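Local structure of cell division control protein 45 cdc45 putative (Entamoeba histolytica, 6CC2) at residues 6-11 / 123-128; 22-27 / 50-55; 200-205 / 340-345; 427-432 / 467-472. The protein probably serves as the Cdc45 subunit of the eukaryotic replicative helicase, working with the Mcm2-7 ring and GINS to support DNA unwinding. All coordinates share one frame; numbering follows the deposited sequence.

Contact 1: residues 6-11 / 123-128; sequences TSFEEL and GLITSN
The carbonyl oxygen of Thr126 lies at the edge of the Phe8 ring, near its plane, 3.3 Å from CZ and 3.7 Å from CE1 of that ring. This places the first turn of helix 8-20 against the C-terminal end of strand 122-125, a helix-on-parallel-sheet packing in the Rossmann-like alpha/beta domain that Cdc45 probably shares with RecJ-type DHH proteins. The weakly polarised C-H bonds of the ring rim, rather than its pi face, therefore meet the oxygen. Phe8 CG is anti to the carbonyl carbon (chi1 -70°), which brings the far end of the ring forward to the strand. At its CE1 corner the ring also touches the CG2 branch of Ile125, 3.9 Å away, in an oblique approach. One turn further on, Leu11 reaches the other branch of the same isoleucine, and Ile125 is thus held through both arms. Around this apolar patch, Ile189 of helix 182-192 packs on Phe8, while Tyr104 of the adjacent strand 102-106 touches both Leu11 and Ile125. Beyond the strand end, Ser127 contributes its CA to the Phe8 edge, whereas its hydroxyl is hydrogen-bonded to Glu180. The Leu11 contact is methyl to methyl, with CD1 of Leu11 3.9 Å from CD1 of Ile125.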
loop_
_atom_site.group_PDB
_atom_site.type_symbol
_atom_site.label_atom_id
_atom_site.label_comp_id
_atom_site.label_asym_id
_atom_site.label_seq_id
_atom_site.Cartn_x
_atom_site.Cartn_y
_atom_site.Cartn_z
ATOM N N THR A 6 25.997 -9.369 -8.894
ATOM C CA THR A 6 27.255 -10.092 -8.913
ATOM C C THR A 6 27.568 -10.766 -7.581
ATOM O O THR A 6 28.480 -11.602 -7.537
ATOM C CB THR A 6 28.394 -9.141 -9.294
ATOM O OG1 THR A 6 29.561 -9.903 -9.615
ATOM C CG2 THR A 6 28.711 -8.198 -8.147
ATOM N N SER A 7 26.843 -10.440 -6.513
ATOM C CA SER A 7 27.087 -10.999 -5.192
ATOM C C SER A 7 25.981 -11.930 -4.717
ATOM O O SER A 7 26.076 -12.460 -3.608
ATOM C CB SER A 7 27.261 -9.865 -4.162
ATOM O OG SER A 7 28.320 -9.000 -4.543
ATOM N N PHE A 8 24.933 -12.141 -5.516
ATOM C CA PHE A 8 23.811 -12.946 -5.045
ATOM C C PHE A 8 24.237 -14.389 -4.783
ATOM O O PHE A 8 23.759 -15.025 -3.837
ATOM C CB PHE A 8 22.664 -12.924 -6.060
ATOM C CG PHE A 8 21.951 -11.600 -6.177
ATOM C CD1 PHE A 8 22.192 -10.569 -5.291
ATOM C CD2 PHE A 8 21.025 -11.406 -7.187
ATOM C CE1 PHE A 8 21.514 -9.357 -5.408
ATOM C CE2 PHE A 8 20.348 -10.198 -7.320
ATOM C CZ PHE A 8 20.602 -9.177 -6.428
ATOM N N GLU A 9 25.114 -14.928 -5.628
ATOM C CA GLU A 9 25.573 -16.303 -5.447
ATOM C C GLU A 9 26.298 -16.463 -4.115
ATOM O O GLU A 9 26.009 -17.382 -3.339
ATOM C CB GLU A 9 26.470 -16.716 -6.611
ATOM C CG GLU A 9 26.815 -18.199 -6.612
ATOM C CD GLU A 9 27.726 -18.590 -7.763
ATOM O OE1 GLU A 9 28.009 -17.730 -8.623
ATOM O OE2 GLU A 9 28.161 -19.758 -7.799
ATOM N N GLU A 10 27.242 -15.564 -3.826
ATOM C CA GLU A 10 27.948 -15.617 -2.552
ATOM C C GLU A 10 26.985 -15.440 -1.383
ATOM O O GLU A 10 27.121 -16.095 -0.342
ATOM C CB GLU A 10 29.039 -14.548 -2.528
ATOM C CG GLU A 10 29.855 -14.513 -1.243
ATOM C CD GLU A 10 30.904 -13.418 -1.248
ATOM O OE1 GLU A 10 31.165 -12.842 -2.326
ATOM O OE2 GLU A 10 31.466 -13.130 -0.170
ATOM N N LEU A 11 25.992 -14.556 -1.532
ATOM C CA LEU A 11 25.030 -14.329 -0.464
ATOM C C LEU A 11 24.260 -15.599 -0.145
ATOM O O LEU A 11 24.157 -16.004 1.020
ATOM C CB LEU A 11 24.081 -13.198 -0.865
ATOM C CG LEU A 11 23.167 -12.626 0.223
ATOM C CD1 LEU A 11 22.679 -11.225 -0.153
ATOM C CD2 LEU A 11 21.984 -13.542 0.494
ATOM N N GLY A 123 24.037 -5.147 4.395
ATOM C CA GLY A 123 23.899 -5.486 2.993
ATOM C C GLY A 123 22.643 -4.901 2.369
ATOM O O GLY A 123 21.552 -5.459 2.530
ATOM N N LEU A 124 22.790 -3.771 1.677
ATOM C CA LEU A 124 21.687 -3.141 0.959
ATOM C C LEU A 124 21.540 -3.796 -0.410
ATOM O O LEU A 124 22.363 -3.581 -1.301
ATOM C CB LEU A 124 21.945 -1.642 0.815
ATOM C CG LEU A 124 22.048 -0.808 2.070
ATOM C CD1 LEU A 124 22.768 0.501 1.790
ATOM C CD2 LEU A 124 20.647 -0.537 2.628
ATOM N N ILE A 125 20.505 -4.584 -0.585
ATOM C CA ILE A 125 20.349 -5.392 -1.791
ATOM C C ILE A 125 19.645 -4.586 -2.871
ATOM O O ILE A 125 18.570 -4.009 -2.643
ATOM C CB ILE A 125 19.593 -6.698 -1.497
ATOM C CG1 ILE A 125 20.366 -7.527 -0.485
ATOM C CG2 ILE A 125 19.379 -7.491 -2.780
ATOM C CD1 ILE A 125 19.608 -8.755 -0.010
ATOM N N THR A 126 20.264 -4.539 -4.053
ATOM C CA THR A 126 19.659 -3.953 -5.237
ATOM C C THR A 126 19.767 -4.963 -6.370
ATOM O O THR A 126 20.595 -5.883 -6.323
ATOM C CB THR A 126 20.356 -2.652 -5.664
ATOM O OG1 THR A 126 21.614 -2.982 -6.254
ATOM C CG2 THR A 126 20.583 -1.739 -4.471
ATOM N N SER A 127 18.942 -4.776 -7.393
ATOM C CA SER A 127 18.873 -5.729 -8.497
ATOM C C SER A 127 19.886 -5.474 -9.601
ATOM O O SER A 127 20.010 -6.308 -10.510
ATOM C CB SER A 127 17.475 -5.714 -9.102
ATOM O OG SER A 127 17.263 -4.500 -9.799
ATOM N N ASN A 128 20.617 -4.361 -9.553
ATOM C CA ASN A 128 21.548 -4.044 -10.629
ATOM C C ASN A 128 22.560 -5.167 -10.827
ATOM O O ASN A 128 22.782 -6.007 -9.949
ATOM C CB ASN A 128 22.302 -2.749 -10.325
ATOM C CG ASN A 128 21.437 -1.709 -9.650
ATOM O OD1 ASN A 128 20.399 -1.305 -10.177
ATOM N ND2 ASN A 128 21.853 -1.280 -8.464
#

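Contact 2: residues 22-27 / 50-55; sequences KKTIQL and GLLHSA. With EDO (1,2-ethanediol), chain J.
Ile25 pairs with His53, Gln26 with Ser54 and Leu27 with Ala55 where strands 24-27 and 53-55 run parallel, their axes 4.7 Å apart and inclined by 20°. Ile25 uses both its N-H and its C=O toward segment 50-55: N donates to Leu52 O at 3.0 Å, and O accepts from Ser54 N at 2.8 Å, before Leu27 N bonds to Ser54 O at 2.9 Å. Where the pair begins, a water accepts from Leu52 N and lies within hydrogen-bonding distance of Lys23 O. Another water joins Gln26 NE2 to Ser54 OG; Gln26 OE1 is hydrogen-bonded to Tyr28 OH and NE2 also to Thr71 OG1. On the other face, Leu27 CD1 lies 3.9 Å from His53 CB, and Ile25 CD1 meets Leu51 CD2. The imidazole turns away from strand 24-27 (chi1 59°), and its ND1 donates to Leu51 O at 2.9 Å with that oxygen in the ring plane, which fixes the ring's rotation. Its NE2 donates to an ethanediol also bound by Tyr39 and Glu47. Helix 33-48 makes the beta-alpha-beta crossover and packs on Leu27 and His53; Leu15 of helix 8-20 covers Ile25 and Leu51, and strand 77-83 flanks strand 24-29 away from edge strand 53-57.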
loop_
_atom_site.group_PDB
_atom_site.type_symbol
_atom_site.label_atom_id
_atom_site.label_comp_id
_atom_site.label_asym_id
_atom_site.label_seq_id
_atom_site.Cartn_x
_atom_site.Cartn_y
_atom_site.Cartn_z
ATOM N N LYS A 22 21.809 -25.603 11.731
ATOM C CA LYS A 22 20.573 -25.472 12.499
ATOM C C LYS A 22 20.215 -24.021 12.799
ATOM O O LYS A 22 19.360 -23.761 13.656
ATOM C CB LYS A 22 20.642 -26.251 13.820
ATOM C CG LYS A 22 19.282 -26.550 14.442
ATOM C CD LYS A 22 19.320 -26.471 15.966
ATOM C CE LYS A 22 20.241 -27.519 16.564
ATOM N NZ LYS A 22 20.272 -27.436 18.052
ATOM N N LYS A 23 20.842 -23.066 12.126
ATOM C CA LYS A 23 20.512 -21.659 12.303
ATOM C C LYS A 23 19.382 -21.258 11.351
ATOM O O LYS A 23 19.100 -21.938 10.363
ATOM C CB LYS A 23 21.753 -20.798 12.072
ATOM C CG LYS A 23 22.892 -21.082 13.052
ATOM C CD LYS A 23 24.121 -20.254 12.721
ATOM C CE LYS A 23 25.163 -20.346 13.820
ATOM N NZ LYS A 23 26.343 -19.491 13.521
ATOM N N THR A 24 18.732 -20.139 11.669
ATOM C CA THR A 24 17.526 -19.729 10.958
ATOM C C THR A 24 17.645 -18.304 10.410
ATOM O O THR A 24 18.536 -17.534 10.774
ATOM C CB THR A 24 16.285 -19.821 11.868
ATOM O OG1 THR A 24 16.342 -18.775 12.845
ATOM C CG2 THR A 24 16.230 -21.166 12.569
ATOM N N ILE A 25 16.727 -17.978 9.512
ATOM C CA ILE A 25 16.640 -16.665 8.875
ATOM C C ILE A 25 15.382 -15.973 9.392
ATOM O O ILE A 25 14.297 -16.560 9.400
ATOM C CB ILE A 25 16.598 -16.778 7.339
ATOM C CG1 ILE A 25 17.822 -17.538 6.819
ATOM C CG2 ILE A 25 16.515 -15.406 6.706
ATOM C CD1 ILE A 25 17.635 -18.050 5.398
ATOM N N GLN A 26 15.521 -14.717 9.803
ATOM C CA GLN A 26 14.424 -13.919 10.319
ATOM C C GLN A 26 14.162 -12.796 9.327
ATOM O O GLN A 26 15.079 -12.038 8.988
ATOM C CB GLN A 26 14.795 -13.353 11.687
ATOM C CG GLN A 26 13.668 -13.216 12.642
ATOM C CD GLN A 26 14.148 -12.689 13.973
ATOM O OE1 GLN A 26 15.177 -12.016 14.033
ATOM N NE2 GLN A 26 13.405 -12.962 15.029
ATOM N N LEU A 27 12.917 -12.681 8.856
ATOM C CA LEU A 27 12.559 -11.654 7.895
ATOM C C LEU A 27 11.561 -10.697 8.527
ATOM O O LEU A 27 10.462 -11.108 8.901
ATOM C CB LEU A 27 11.969 -12.280 6.620
ATOM C CG LEU A 27 12.942 -13.210 5.887
ATOM C CD1 LEU A 27 12.653 -14.660 6.242
ATOM C CD2 LEU A 27 12.891 -12.979 4.397
ATOM N N GLY A 50 15.417 -25.977 1.884
ATOM C CA GLY A 50 15.388 -26.454 3.250
ATOM C C GLY A 50 15.891 -25.462 4.271
ATOM O O GLY A 50 16.333 -25.878 5.352
ATOM N N LEU A 51 15.837 -24.171 3.970
ATOM C CA LEU A 51 16.360 -23.138 4.858
ATOM C C LEU A 51 15.264 -22.704 5.823
ATOM O O LEU A 51 14.225 -22.189 5.394
ATOM C CB LEU A 51 16.876 -21.942 4.069
ATOM C CG LEU A 51 18.238 -22.075 3.401
ATOM C CD1 LEU A 51 18.321 -23.341 2.602
ATOM C CD2 LEU A 51 18.520 -20.874 2.530
ATOM N N LEU A 52 15.491 -22.933 7.116
ATOM C CA LEU A 52 14.534 -22.518 8.133
ATOM C C LEU A 52 14.444 -21.002 8.190
ATOM O O LEU A 52 15.450 -20.297 8.111
ATOM C CB LEU A 52 14.950 -23.076 9.489
ATOM C CG LEU A 52 15.125 -24.586 9.520
ATOM C CD1 LEU A 52 15.496 -25.053 10.922
ATOM C CD2 LEU A 52 13.871 -25.282 9.030
ATOM N N HIS A 53 13.218 -20.488 8.285
ATOM C CA HIS A 53 13.021 -19.048 8.270
ATOM C C HIS A 53 11.734 -18.734 9.013
ATOM O O HIS A 53 10.884 -19.596 9.214
ATOM C CB HIS A 53 12.973 -18.500 6.832
ATOM C CG HIS A 53 11.895 -19.100 5.987
ATOM N ND1 HIS A 53 11.998 -20.356 5.427
ATOM C CD2 HIS A 53 10.689 -18.612 5.596
ATOM C CE1 HIS A 53 10.898 -20.624 4.746
ATOM N NE2 HIS A 53 10.092 -19.582 4.830
ATOM N N SER A 54 11.615 -17.475 9.428
ATOM C CA SER A 54 10.453 -17.032 10.176
ATOM C C SER A 54 10.159 -15.588 9.786
ATOM O O SER A 54 11.037 -14.862 9.318
ATOM C CB SER A 54 10.668 -17.150 11.682
ATOM O OG SER A 54 11.778 -16.384 12.107
ATOM N N ALA A 55 8.904 -15.189 9.964
ATOM C CA ALA A 55 8.480 -13.840 9.650
ATOM C C ALA A 55 8.308 -13.048 10.933
ATOM O O ALA A 55 7.790 -13.558 11.922
ATOM C CB ALA A 55 7.162 -13.853 8.868
HETATM C C1 EDO J . 5.978 -19.295 5.182
HETATM O O1 EDO J . 7.080 -18.779 5.941
HETATM C C2 EDO J . 6.509 -19.946 3.914
HETATM O O2 EDO J . 7.485 -20.940 4.256
HETATM O O HOH W 1 18.055 -21.027 7.443
HETATM O O HOH W 2 18.150 -23.729 7.988
HETATM O O HOH W 3 11.208 -15.000 14.712
#

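Contact 3: residues 200-205 / 340-345; sequences MYWYAA and PSFFKK
Phe342 and Trp202 meet edge-on in the tight, buried half of this contact, with Trp202 CE3 in the plane of the Phe342 ring and 3.9 Å from its CD1. The methyl CB of Ala205 presses to 3.6 Å from the same CD1, off-centre on the ring, while Tyr201 O stands over one face. Helix 199-213 thereby packs on strand 338-344, an edge of the small mixed sheet; Met251 and Val253 of the next strand also touch Phe342. The side nearer solvent belongs to the partly exposed Lys344, whose methylenes still pack closely over one indole face, the two side chains running at about a right angle to each other. Its CB lies 3.5 Å from Trp202 CE3, and its CD sits 3.6 Å from the centroid of the five-membered ring, only 11° off the normal. A bend at chi4 (60°) carries the amine away to a salt bridge with Asp199, too far from the indole for more than a weak cation-pi attraction. The lysine thus divides its roles: methylenes make the CH-pi contact, and the charge is met by a carboxylate.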
loop_
_atom_site.group_PDB
_atom_site.type_symbol
_atom_site.label_atom_id
_atom_site.label_comp_id
_atom_site.label_asym_id
_atom_site.label_seq_id
_atom_site.Cartn_x
_atom_site.Cartn_y
_atom_site.Cartn_z
HETATM N N MSE A 200 6.262 -16.639 -9.606
HETATM C CA MSE A 200 6.860 -15.445 -9.016
HETATM C C MSE A 200 6.507 -14.173 -9.802
HETATM O O MSE A 200 6.497 -13.072 -9.248
HETATM C CB MSE A 200 8.366 -15.601 -8.943
HETATM C CG MSE A 200 8.825 -16.649 -7.966
HETATM SE SE MSE A 200 10.735 -16.889 -8.050
HETATM C CE MSE A 200 10.892 -18.104 -6.563
ATOM N N TYR A 201 6.187 -14.303 -11.084
ATOM C CA TYR A 201 5.805 -13.121 -11.858
ATOM C C TYR A 201 4.420 -12.603 -11.468
ATOM O O TYR A 201 4.177 -11.386 -11.472
ATOM C CB TYR A 201 5.869 -13.430 -13.354
ATOM C CG TYR A 201 7.305 -13.473 -13.861
ATOM C CD1 TYR A 201 7.921 -12.316 -14.319
ATOM C CD2 TYR A 201 8.047 -14.652 -13.841
ATOM C CE1 TYR A 201 9.235 -12.337 -14.766
ATOM C CE2 TYR A 201 9.355 -14.681 -14.296
ATOM C CZ TYR A 201 9.940 -13.515 -14.759
ATOM O OH TYR A 201 11.247 -13.542 -15.194
ATOM N N TRP A 202 3.481 -13.505 -11.165
ATOM C CA TRP A 202 2.195 -13.092 -10.604
ATOM C C TRP A 202 2.390 -12.316 -9.311
ATOM O O TRP A 202 1.831 -11.230 -9.125
ATOM C CB TRP A 202 1.342 -14.337 -10.368
ATOM C CG TRP A 202 0.066 -14.156 -9.606
ATOM C CD1 TRP A 202 -0.289 -14.800 -8.450
ATOM C CD2 TRP A 202 -1.038 -13.318 -9.954
ATOM N NE1 TRP A 202 -1.556 -14.450 -8.080
ATOM C CE2 TRP A 202 -2.037 -13.519 -8.974
ATOM C CE3 TRP A 202 -1.304 -12.446 -11.020
ATOM C CZ2 TRP A 202 -3.268 -12.859 -9.016
ATOM C CZ3 TRP A 202 -2.515 -11.781 -11.048
ATOM C CH2 TRP A 202 -3.485 -11.992 -10.056
ATOM N N TYR A 203 3.198 -12.864 -8.398
ATOM C CA TYR A 203 3.456 -12.159 -7.137
ATOM C C TYR A 203 4.141 -10.829 -7.411
ATOM O O TYR A 203 3.748 -9.796 -6.874
ATOM C CB TYR A 203 4.297 -13.055 -6.228
ATOM C CG TYR A 203 3.646 -14.405 -5.943
ATOM C CD1 TYR A 203 2.279 -14.538 -5.848
ATOM C CD2 TYR A 203 4.424 -15.543 -5.773
ATOM C CE1 TYR A 203 1.681 -15.769 -5.602
ATOM C CE2 TYR A 203 3.846 -16.785 -5.525
ATOM C CZ TYR A 203 2.465 -16.884 -5.439
ATOM O OH TYR A 203 1.860 -18.084 -5.197
ATOM N N ALA A 204 5.163 -10.832 -8.270
ATOM C CA ALA A 204 5.850 -9.582 -8.566
ATOM C C ALA A 204 4.906 -8.567 -9.196
ATOM O O ALA A 204 5.017 -7.350 -8.936
ATOM C CB ALA A 204 7.045 -9.843 -9.493
ATOM N N ALA A 205 4.001 -9.019 -10.073
ATOM C CA ALA A 205 3.021 -8.102 -10.646
ATOM C C ALA A 205 2.155 -7.471 -9.564
ATOM O O ALA A 205 1.900 -6.255 -9.588
ATOM C CB ALA A 205 2.139 -8.831 -11.671
ATOM N N PRO A 340 -2.059 -1.535 -19.097
ATOM C CA PRO A 340 -2.096 -3.001 -19.137
ATOM C C PRO A 340 -2.299 -3.587 -17.748
ATOM O O PRO A 340 -1.778 -3.079 -16.759
ATOM C CB PRO A 340 -0.724 -3.379 -19.717
ATOM C CG PRO A 340 0.169 -2.228 -19.368
ATOM C CD PRO A 340 -0.738 -1.001 -19.480
ATOM N N SER A 341 -3.099 -4.638 -17.687
ATOM C CA SER A 341 -3.305 -5.444 -16.493
ATOM C C SER A 341 -2.648 -6.809 -16.689
ATOM O O SER A 341 -2.697 -7.379 -17.788
ATOM C CB SER A 341 -4.793 -5.649 -16.211
ATOM O OG SER A 341 -5.375 -4.537 -15.578
ATOM N N PHE A 342 -2.058 -7.325 -15.618
ATOM C CA PHE A 342 -1.452 -8.665 -15.593
ATOM C C PHE A 342 -2.443 -9.614 -14.924
ATOM O O PHE A 342 -2.956 -9.317 -13.841
ATOM C CB PHE A 342 -0.123 -8.595 -14.826
ATOM C CG PHE A 342 0.700 -9.829 -14.912
ATOM C CD1 PHE A 342 0.429 -10.908 -14.105
ATOM C CD2 PHE A 342 1.754 -9.910 -15.817
ATOM C CE1 PHE A 342 1.187 -12.076 -14.196
ATOM C CE2 PHE A 342 2.498 -11.060 -15.929
ATOM C CZ PHE A 342 2.228 -12.145 -15.102
ATOM N N PHE A 343 -2.723 -10.738 -15.571
ATOM C CA PHE A 343 -3.745 -11.664 -15.119
ATOM C C PHE A 343 -3.156 -13.050 -14.861
ATOM O O PHE A 343 -2.223 -13.481 -15.538
ATOM C CB PHE A 343 -4.875 -11.836 -16.156
ATOM C CG PHE A 343 -5.783 -10.646 -16.295
ATOM C CD1 PHE A 343 -5.443 -9.578 -17.113
ATOM C CD2 PHE A 343 -7.017 -10.616 -15.648
ATOM C CE1 PHE A 343 -6.297 -8.498 -17.260
ATOM C CE2 PHE A 343 -7.864 -9.548 -15.782
ATOM C CZ PHE A 343 -7.517 -8.481 -16.600
ATOM N N LYS A 344 -3.713 -13.751 -13.880
ATOM C CA LYS A 344 -3.428 -15.166 -13.683
ATOM C C LYS A 344 -4.748 -15.931 -13.711
ATOM O O LYS A 344 -5.733 -15.497 -13.105
ATOM C CB LYS A 344 -2.702 -15.400 -12.355
ATOM C CG LYS A 344 -2.463 -16.884 -12.051
ATOM C CD LYS A 344 -1.795 -17.067 -10.705
ATOM C CE LYS A 344 -1.810 -18.550 -10.295
ATOM N NZ LYS A 344 -1.103 -19.396 -11.262
ATOM N N LYS A 345 -4.756 -17.066 -14.423
ATOM C CA LYS A 345 -5.943 -17.905 -14.516
ATOM C C LYS A 345 -6.084 -18.779 -13.271
ATOM O O LYS A 345 -5.125 -19.421 -12.840
ATOM C CB LYS A 345 -5.863 -18.785 -15.757
ATOM C CG LYS A 345 -7.187 -19.409 -16.161
ATOM C CD LYS A 345 -7.035 -20.194 -17.451
ATOM C CE LYS A 345 -8.369 -20.666 -17.990
ATOM N NZ LYS A 345 -8.189 -21.434 -19.255
#

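Contact 4: residues 427-432 / 467-472; sequences YRFCSV and PFILAV. With EDO (1,2-ethanediol), chain C.
Ile469 threads its side chain between two aromatic rings of the neighbouring parallel strand. Its CB lies 3.7 Å from Arg428 O and close to the Phe429 ring; CG2 then meets the CD2 and CE2 atoms of Phe429, both at 3.6 Å. With CG1 anti to the carbonyl carbon (chi1 -65°), the other branch runs back toward Tyr427, and its CD1 tip sits over that ring in a CH-pi contact, 4.2 Å from the centroid. The main chain of Ile469 is gripped as well: N donates to Arg428 O at 2.8 Å, and O accepts from Cys430 N at 2.9 Å. On the opposite face, Cys430 CB lies 3.6 Å from Phe468 CZ, beneath crossover helix 444-462, while Cys430 SG forms the disulfide to Cys420 of the adjoining antiparallel strand. This mixed C-terminal sheet is consistent with the DHHA1-like domain of RecJ relatives. Arg428 reaches away from strand 468-474; NH2 is hydrogen-bonded to Lys464 O, NH1 weakly to Ser459 OG, and NE donates to O2 of an ethanediol, probably from the crystallisation liquor. Five backbone bonds thus set the register, apolar and aromatic side chains make most side-chain contacts on both faces, and the covalent cross-link secures strand 427-432 to its other neighbour.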
loop_
_atom_site.group_PDB
_atom_site.type_symbol
_atom_site.label_atom_id
_atom_site.label_comp_id
_atom_site.label_asym_id
_atom_site.label_seq_id
_atom_site.Cartn_x
_atom_site.Cartn_y
_atom_site.Cartn_z
ATOM N N TYR A 427 0.040 21.096 7.053
ATOM C CA TYR A 427 -0.861 19.987 7.252
ATOM C C TYR A 427 -2.272 20.507 7.073
ATOM O O TYR A 427 -2.535 21.699 7.213
ATOM C CB TYR A 427 -0.712 19.344 8.647
ATOM C CG TYR A 427 -0.858 20.324 9.783
ATOM C CD1 TYR A 427 0.233 21.038 10.263
ATOM C CD2 TYR A 427 -2.095 20.550 10.379
ATOM C CE1 TYR A 427 0.102 21.957 11.283
ATOM C CE2 TYR A 427 -2.232 21.477 11.395
ATOM C CZ TYR A 427 -1.128 22.182 11.842
ATOM O OH TYR A 427 -1.242 23.096 12.871
ATOM N N ARG A 428 -3.165 19.594 6.759
ATOM C CA ARG A 428 -4.591 19.850 6.843
ATOM C C ARG A 428 -5.077 19.312 8.183
ATOM O O ARG A 428 -4.562 18.310 8.682
ATOM C CB ARG A 428 -5.378 19.203 5.719
ATOM C CG ARG A 428 -5.078 19.801 4.385
ATOM C CD ARG A 428 -6.050 19.293 3.327
ATOM N NE ARG A 428 -5.803 20.064 2.115
ATOM C CZ ARG A 428 -4.972 19.711 1.142
ATOM N NH1 ARG A 428 -4.361 18.538 1.168
ATOM N NH2 ARG A 428 -4.793 20.526 0.117
ATOM N N PHE A 429 -6.028 20.014 8.772
ATOM C CA PHE A 429 -6.581 19.639 10.071
ATOM C C PHE A 429 -8.092 19.618 9.920
ATOM O O PHE A 429 -8.678 20.570 9.389
ATOM C CB PHE A 429 -6.195 20.634 11.180
ATOM C CG PHE A 429 -6.596 20.178 12.543
ATOM C CD1 PHE A 429 -7.915 20.306 12.972
ATOM C CD2 PHE A 429 -5.677 19.621 13.392
ATOM C CE1 PHE A 429 -8.283 19.857 14.250
ATOM C CE2 PHE A 429 -6.042 19.158 14.650
ATOM C CZ PHE A 429 -7.353 19.270 15.061
ATOM N N CYS A 430 -8.712 18.538 10.396
ATOM C CA CYS A 430 -10.157 18.418 10.355
ATOM C C CYS A 430 -10.628 17.835 11.679
ATOM O O CYS A 430 -10.028 16.891 12.181
ATOM C CB CYS A 430 -10.610 17.519 9.229
ATOM S SG CYS A 430 -12.380 17.655 8.957
ATOM N N SER A 431 -11.695 18.390 12.231
ATOM C CA SER A 431 -12.266 17.870 13.466
ATOM C C SER A 431 -13.733 17.542 13.243
ATOM O O SER A 431 -14.441 18.267 12.547
ATOM C CB SER A 431 -12.102 18.851 14.647
ATOM O OG SER A 431 -12.820 20.025 14.484
ATOM N N VAL A 432 -14.158 16.429 13.817
ATOM C CA VAL A 432 -15.492 15.876 13.648
ATOM C C VAL A 432 -16.074 15.707 15.031
ATOM O O VAL A 432 -15.504 14.977 15.860
ATOM C CB VAL A 432 -15.452 14.517 12.916
ATOM C CG1 VAL A 432 -16.856 13.960 12.778
ATOM C CG2 VAL A 432 -14.786 14.663 11.565
ATOM N N PRO A 467 0.196 16.287 4.475
ATOM C CA PRO A 467 -0.214 15.355 5.525
ATOM C C PRO A 467 -1.497 15.853 6.165
ATOM O O PRO A 467 -1.891 17.015 6.005
ATOM C CB PRO A 467 0.979 15.355 6.487
ATOM C CG PRO A 467 1.634 16.662 6.291
ATOM C CD PRO A 467 1.378 17.076 4.852
ATOM N N PHE A 468 -2.198 14.935 6.820
ATOM C CA PHE A 468 -3.554 15.182 7.296
ATOM C C PHE A 468 -3.670 14.811 8.771
ATOM O O PHE A 468 -3.249 13.720 9.175
ATOM C CB PHE A 468 -4.571 14.374 6.474
ATOM C CG PHE A 468 -5.966 14.891 6.568
ATOM C CD1 PHE A 468 -6.786 14.544 7.635
ATOM C CD2 PHE A 468 -6.486 15.698 5.572
ATOM C CE1 PHE A 468 -8.069 15.035 7.713
ATOM C CE2 PHE A 468 -7.774 16.178 5.630
ATOM C CZ PHE A 468 -8.569 15.868 6.718
ATOM N N ILE A 469 -4.244 15.713 9.565
ATOM C CA ILE A 469 -4.484 15.490 10.990
ATOM C C ILE A 469 -5.988 15.529 11.210
ATOM O O ILE A 469 -6.656 16.518 10.866
ATOM C CB ILE A 469 -3.764 16.520 11.874
ATOM C CG1 ILE A 469 -2.257 16.355 11.723
ATOM C CG2 ILE A 469 -4.185 16.316 13.347
ATOM C CD1 ILE A 469 -1.448 17.423 12.354
ATOM N N LEU A 470 -6.526 14.432 11.743
ATOM C CA LEU A 470 -7.959 14.242 11.911
ATOM C C LEU A 470 -8.253 14.059 13.390
ATOM O O LEU A 470 -7.608 13.237 14.047
ATOM C CB LEU A 470 -8.419 13.002 11.129
ATOM C CG LEU A 470 -9.875 12.590 11.365
ATOM C CD1 LEU A 470 -10.818 13.566 10.793
ATOM C CD2 LEU A 470 -10.086 11.189 10.754
ATOM N N ALA A 471 -9.191 14.845 13.900
ATOM C CA ALA A 471 -9.672 14.729 15.281
ATOM C C ALA A 471 -11.122 14.270 15.279
ATOM O O ALA A 471 -11.979 14.929 14.677
ATOM C CB ALA A 471 -9.557 16.067 16.000
ATOM N N VAL A 472 -11.402 13.166 15.971
ATOM C CA VAL A 472 -12.744 12.605 16.034
ATOM C C VAL A 472 -13.200 12.545 17.475
ATOM O O VAL A 472 -12.493 11.992 18.331
ATOM C CB VAL A 472 -12.812 11.202 15.389
ATOM C CG1 VAL A 472 -14.286 10.716 15.341
ATOM C CG2 VAL A 472 -12.177 11.213 13.994
HETATM C C1 EDO C . -8.780 21.588 4.040
HETATM O O1 EDO C . -9.512 20.675 3.191
HETATM C C2 EDO C . -8.253 22.773 3.228
HETATM O O2 EDO C . -7.394 22.328 2.176
#

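From the N terminus, helix 8-20 opens the loop that contact 1 closes at the end of strand 122-125. Contact 2 is nested inside that loop, closing the shorter strand-helix-strand excursion between residues 22-27 and 50-55. Both reach the same six-stranded parallel sheet, with centres about 19 Å apart. Contact 3 follows in series, returning the chain from helix 199-213 to the separate three-stranded sheet at strand 338-344. Contact 4 comes last, again in series, and closes the crossover through helices 435-441 and 444-462 within the C-terminal sheet, across the chain's centre from the other three. None of the loops cross: contacts 1 and 2 tie together the N-terminal sheet, while contacts 3 and 4 each join a separate part of the fold.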